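Local coordinates for protein Alpha/beta hydrolase (Paenibacillus sp. VTT E-133280, PDB 6TJ2) that probably hydrolyses ester bonds as a secreted alpha/beta-hydrolase, acting as a methyl salicylate esterase akin to tobacco salicylic acid binding protein 2, at residues A[72-84]-A[94-108]. Numbering follows the deposited sequence.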
# COMPACT_ATOMS: atom_id res chain seq x y z
N HIS A 72 -15.99 -9.86 -24.35
CA HIS A 72 -17.01 -9.66 -23.31
C HIS A 72 -18.15 -8.76 -23.82
O HIS A 72 -17.93 -7.89 -24.69
CB HIS A 72 -16.32 -9.10 -22.05
CG HIS A 72 -15.19 -9.97 -21.62
ND1 HIS A 72 -15.39 -11.30 -21.32
CD2 HIS A 72 -13.87 -9.73 -21.56
CE1 HIS A 72 -14.21 -11.82 -20.97
NE2 HIS A 72 -13.29 -10.89 -21.12
N THR A 73 -19.30 -8.96 -23.25
CA THR A 73 -20.49 -8.13 -23.51
C THR A 73 -20.53 -7.03 -22.43
O THR A 73 -20.31 -7.35 -21.26
CB THR A 73 -21.75 -8.96 -23.51
OG1 THR A 73 -21.60 -9.93 -24.56
CG2 THR A 73 -22.98 -8.13 -23.80
N VAL A 74 -20.69 -5.80 -22.85
CA VAL A 74 -20.57 -4.67 -21.89
C VAL A 74 -21.76 -3.73 -22.07
O VAL A 74 -21.94 -3.19 -23.19
CB VAL A 74 -19.26 -3.91 -22.04
CG1 VAL A 74 -19.14 -2.83 -20.98
CG2 VAL A 74 -18.05 -4.84 -22.01
N TYR A 75 -22.51 -3.50 -21.02
CA TYR A 75 -23.62 -2.52 -20.96
C TYR A 75 -23.18 -1.36 -20.08
O TYR A 75 -22.61 -1.60 -18.98
CB TYR A 75 -24.89 -3.15 -20.42
CG TYR A 75 -25.41 -4.27 -21.27
CD1 TYR A 75 -25.12 -5.60 -20.96
CD2 TYR A 75 -26.12 -4.00 -22.41
CE1 TYR A 75 -25.55 -6.64 -21.76
CE2 TYR A 75 -26.59 -5.05 -23.19
CZ TYR A 75 -26.30 -6.35 -22.87
OH TYR A 75 -26.78 -7.37 -23.67
N THR A 76 -23.35 -0.14 -20.53
CA THR A 76 -23.01 1.09 -19.78
C THR A 76 -24.24 1.99 -19.69
O THR A 76 -24.29 3.00 -20.38
CB THR A 76 -21.84 1.82 -20.40
OG1 THR A 76 -22.10 2.22 -21.75
CG2 THR A 76 -20.62 0.93 -20.45
N PRO A 77 -25.21 1.65 -18.86
CA PRO A 77 -26.45 2.44 -18.79
C PRO A 77 -26.18 3.83 -18.24
O PRO A 77 -25.35 4.01 -17.31
CB PRO A 77 -27.32 1.63 -17.83
CG PRO A 77 -26.34 0.84 -16.99
CD PRO A 77 -25.24 0.50 -17.96
N GLU A 78 -26.97 4.77 -18.71
CA GLU A 78 -27.09 6.05 -18.01
C GLU A 78 -28.22 5.92 -16.96
O GLU A 78 -29.04 4.96 -17.03
CB GLU A 78 -27.44 7.16 -18.99
CG GLU A 78 -27.31 8.55 -18.42
CD GLU A 78 -25.97 8.67 -17.74
OE1 GLU A 78 -25.00 9.01 -18.47
OE2 GLU A 78 -25.91 8.51 -16.50
N TYR A 79 -28.21 6.78 -15.96
CA TYR A 79 -29.20 6.70 -14.88
C TYR A 79 -29.78 8.07 -14.57
O TYR A 79 -29.27 9.04 -15.02
CB TYR A 79 -28.65 5.90 -13.70
CG TYR A 79 -27.37 6.37 -13.04
CD1 TYR A 79 -27.31 7.52 -12.27
CD2 TYR A 79 -26.24 5.59 -13.11
CE1 TYR A 79 -26.15 7.87 -11.59
CE2 TYR A 79 -25.07 5.92 -12.45
CZ TYR A 79 -25.03 7.06 -11.68
OH TYR A 79 -23.91 7.39 -10.99
N ALA A 80 -30.81 8.06 -13.74
CA ALA A 80 -31.66 9.24 -13.52
C ALA A 80 -30.83 10.43 -13.06
O ALA A 80 -29.89 10.29 -12.26
CB ALA A 80 -32.76 8.94 -12.55
N GLY A 81 -31.15 11.60 -13.62
CA GLY A 81 -30.52 12.86 -13.24
C GLY A 81 -29.08 13.00 -13.72
O GLY A 81 -28.40 13.96 -13.33
N HIS A 82 -28.63 12.08 -14.56
CA HIS A 82 -27.27 12.08 -15.11
C HIS A 82 -27.35 11.95 -16.62
O HIS A 82 -28.40 11.62 -17.19
CB HIS A 82 -26.43 10.96 -14.49
CG HIS A 82 -26.21 11.15 -13.03
ND1 HIS A 82 -27.23 11.06 -12.09
CD2 HIS A 82 -25.08 11.40 -12.36
CE1 HIS A 82 -26.69 11.28 -10.87
NE2 HIS A 82 -25.38 11.49 -11.01
N GLY A 83 -26.27 12.31 -17.27
CA GLY A 83 -26.27 12.41 -18.74
C GLY A 83 -27.24 13.46 -19.19
O GLY A 83 -27.24 14.58 -18.64
N ALA A 84 -28.02 13.16 -20.19
CA ALA A 84 -28.97 14.13 -20.72
C ALA A 84 -30.19 14.26 -19.81
O ALA A 84 -30.99 15.17 -20.05
CB ALA A 84 -29.31 13.76 -22.14
N GLN A 94 -34.74 6.96 -7.27
CA GLN A 94 -35.00 7.17 -8.70
C GLN A 94 -33.80 6.66 -9.51
O GLN A 94 -33.99 6.06 -10.58
CB GLN A 94 -35.25 8.65 -9.01
CG GLN A 94 -36.62 9.14 -8.54
CD GLN A 94 -36.71 10.65 -8.63
OE1 GLN A 94 -35.83 11.40 -8.30
NE2 GLN A 94 -37.87 11.10 -9.12
N ILE A 95 -32.57 6.90 -9.05
CA ILE A 95 -31.37 6.36 -9.77
C ILE A 95 -31.45 4.85 -9.76
O ILE A 95 -31.27 4.20 -10.85
CB ILE A 95 -30.11 6.89 -9.05
CG1 ILE A 95 -29.93 8.38 -9.34
CG2 ILE A 95 -28.90 6.06 -9.48
CD1 ILE A 95 -28.83 9.04 -8.56
N THR A 96 -31.71 4.23 -8.64
CA THR A 96 -31.73 2.77 -8.50
C THR A 96 -32.79 2.22 -9.44
O THR A 96 -32.53 1.27 -10.16
CB THR A 96 -31.98 2.38 -7.06
OG1 THR A 96 -30.92 2.90 -6.26
CG2 THR A 96 -32.14 0.90 -6.89
N LYS A 97 -33.99 2.82 -9.45
CA LYS A 97 -35.08 2.32 -10.28
C LYS A 97 -34.69 2.46 -11.74
O LYS A 97 -34.99 1.52 -12.52
CB LYS A 97 -36.39 3.07 -10.01
CG LYS A 97 -37.51 2.66 -10.95
CD LYS A 97 -38.87 3.12 -10.49
CE LYS A 97 -40.00 2.29 -11.09
NZ LYS A 97 -40.05 2.45 -12.54
N SER A 98 -34.03 3.51 -12.13
CA SER A 98 -33.63 3.63 -13.57
C SER A 98 -32.69 2.50 -14.00
O SER A 98 -32.77 1.99 -15.12
CB SER A 98 -33.09 5.00 -13.89
OG SER A 98 -31.80 5.26 -13.31
N VAL A 99 -31.79 2.07 -13.13
CA VAL A 99 -30.86 0.97 -13.47
C VAL A 99 -31.58 -0.36 -13.41
O VAL A 99 -31.40 -1.21 -14.31
CB VAL A 99 -29.66 1.00 -12.55
CG1 VAL A 99 -28.74 -0.20 -12.85
CG2 VAL A 99 -28.92 2.32 -12.68
N VAL A 100 -32.43 -0.58 -12.42
CA VAL A 100 -33.22 -1.84 -12.35
C VAL A 100 -34.10 -1.94 -13.60
O VAL A 100 -34.18 -3.04 -14.20
CB VAL A 100 -34.06 -1.88 -11.07
CG1 VAL A 100 -35.08 -3.01 -11.12
CG2 VAL A 100 -33.16 -1.99 -9.84
N ASP A 101 -34.73 -0.85 -14.00
CA ASP A 101 -35.61 -0.89 -15.20
C ASP A 101 -34.78 -1.20 -16.44
O ASP A 101 -35.27 -1.91 -17.33
CB ASP A 101 -36.39 0.40 -15.35
CG ASP A 101 -37.51 0.63 -14.34
OD1 ASP A 101 -37.93 -0.35 -13.70
OD2 ASP A 101 -37.93 1.81 -14.27
N TYR A 102 -33.58 -0.67 -16.56
CA TYR A 102 -32.71 -0.95 -17.74
C TYR A 102 -32.41 -2.44 -17.77
O TYR A 102 -32.53 -3.11 -18.85
CB TYR A 102 -31.44 -0.09 -17.62
CG TYR A 102 -30.39 -0.37 -18.64
CD1 TYR A 102 -30.26 0.43 -19.76
CD2 TYR A 102 -29.45 -1.37 -18.42
CE1 TYR A 102 -29.27 0.19 -20.69
CE2 TYR A 102 -28.46 -1.62 -19.34
CZ TYR A 102 -28.35 -0.82 -20.47
OH TYR A 102 -27.33 -1.02 -21.39
N ILE A 103 -32.05 -3.03 -16.64
CA ILE A 103 -31.71 -4.47 -16.52
C ILE A 103 -32.95 -5.30 -16.87
O ILE A 103 -32.83 -6.26 -17.67
CB ILE A 103 -31.20 -4.78 -15.10
CG1 ILE A 103 -29.81 -4.20 -14.91
CG2 ILE A 103 -31.22 -6.27 -14.79
CD1 ILE A 103 -29.38 -4.02 -13.48
N LYS A 104 -34.13 -4.92 -16.42
CA LYS A 104 -35.35 -5.74 -16.65
C LYS A 104 -35.74 -5.61 -18.11
O LYS A 104 -36.12 -6.61 -18.74
CB LYS A 104 -36.48 -5.30 -15.74
CG LYS A 104 -36.24 -5.71 -14.32
CD LYS A 104 -37.32 -5.15 -13.45
CE LYS A 104 -37.25 -5.73 -12.07
NZ LYS A 104 -38.36 -5.12 -11.29
N GLN A 105 -35.61 -4.44 -18.69
CA GLN A 105 -36.11 -4.21 -20.07
C GLN A 105 -35.24 -4.99 -21.05
O GLN A 105 -35.79 -5.51 -22.03
CB GLN A 105 -36.11 -2.72 -20.42
CG GLN A 105 -37.30 -1.98 -19.79
CD GLN A 105 -37.15 -0.47 -19.71
OE1 GLN A 105 -36.26 0.13 -20.30
NE2 GLN A 105 -38.03 0.16 -18.95
N LYS A 106 -33.95 -5.09 -20.79
CA LYS A 106 -33.04 -5.90 -21.65
C LYS A 106 -33.01 -7.34 -21.16
O LYS A 106 -32.27 -8.15 -21.79
CB LYS A 106 -31.68 -5.24 -21.70
CG LYS A 106 -31.64 -3.91 -22.42
CD LYS A 106 -30.23 -3.41 -22.55
CE LYS A 106 -30.05 -2.09 -23.26
NZ LYS A 106 -30.41 -2.19 -24.69
N ASP A 107 -33.73 -7.72 -20.11
CA ASP A 107 -33.75 -9.05 -19.49
C ASP A 107 -32.31 -9.54 -19.26
O ASP A 107 -31.99 -10.73 -19.47
CB ASP A 107 -34.64 -10.06 -20.26
CG ASP A 107 -34.92 -11.30 -19.44
OD1 ASP A 107 -35.02 -11.22 -18.22
OD2 ASP A 107 -34.91 -12.42 -19.99
N LEU A 108 -31.46 -8.73 -18.65
CA LEU A 108 -30.04 -9.10 -18.46
C LEU A 108 -29.96 -10.08 -17.31
O LEU A 108 -30.68 -9.89 -16.30
CB LEU A 108 -29.21 -7.85 -18.15
CG LEU A 108 -29.19 -6.81 -19.26
CD1 LEU A 108 -28.27 -5.65 -18.94
CD2 LEU A 108 -28.81 -7.42 -20.59
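Pro77 sets its CB over the centre of the Tyr102 ring, 3.5 Å from the ring centroid and 1° off the normal, a CH-pi contact. With chi1 at 173°, Tyr102 swings its ring away from its own backbone N and brings its OH to the edge of the Tyr75 ring, 3.4 Å from Tyr75 CD2. Leu108 takes one face of that second ring: its CD2 lies 3.6 Å from Tyr75 CE1, and its backbone N closes the Schellman motif of helix 92-105 by bonding Ile103 O. With a serine in place of Tyr75, Leu108 would probably lose the aromatic face it packs on and a gap would open beside the Tyr102 hydroxyl. Strand 73-75 edges the parallel alpha/beta-hydrolase sheet, and the chain leaving it runs along this helix, which also packs on helix 119-129. Ile95 CG2 makes an off-centre CH-pi contact with the Tyr79 ring, 3.5 Å from Tyr79 CD1, while Tyr79 OH bonds to His51 O. At the polar edge Ala80 N donates to Ser98 OG (3.0 Å, 147°), and the same hydroxyl donates to Ile95 O at 2.7 Å. Ala80 O accepts from His82 ND1, nearly in the imidazole plane, and His82 NE2 bonds to Glu205.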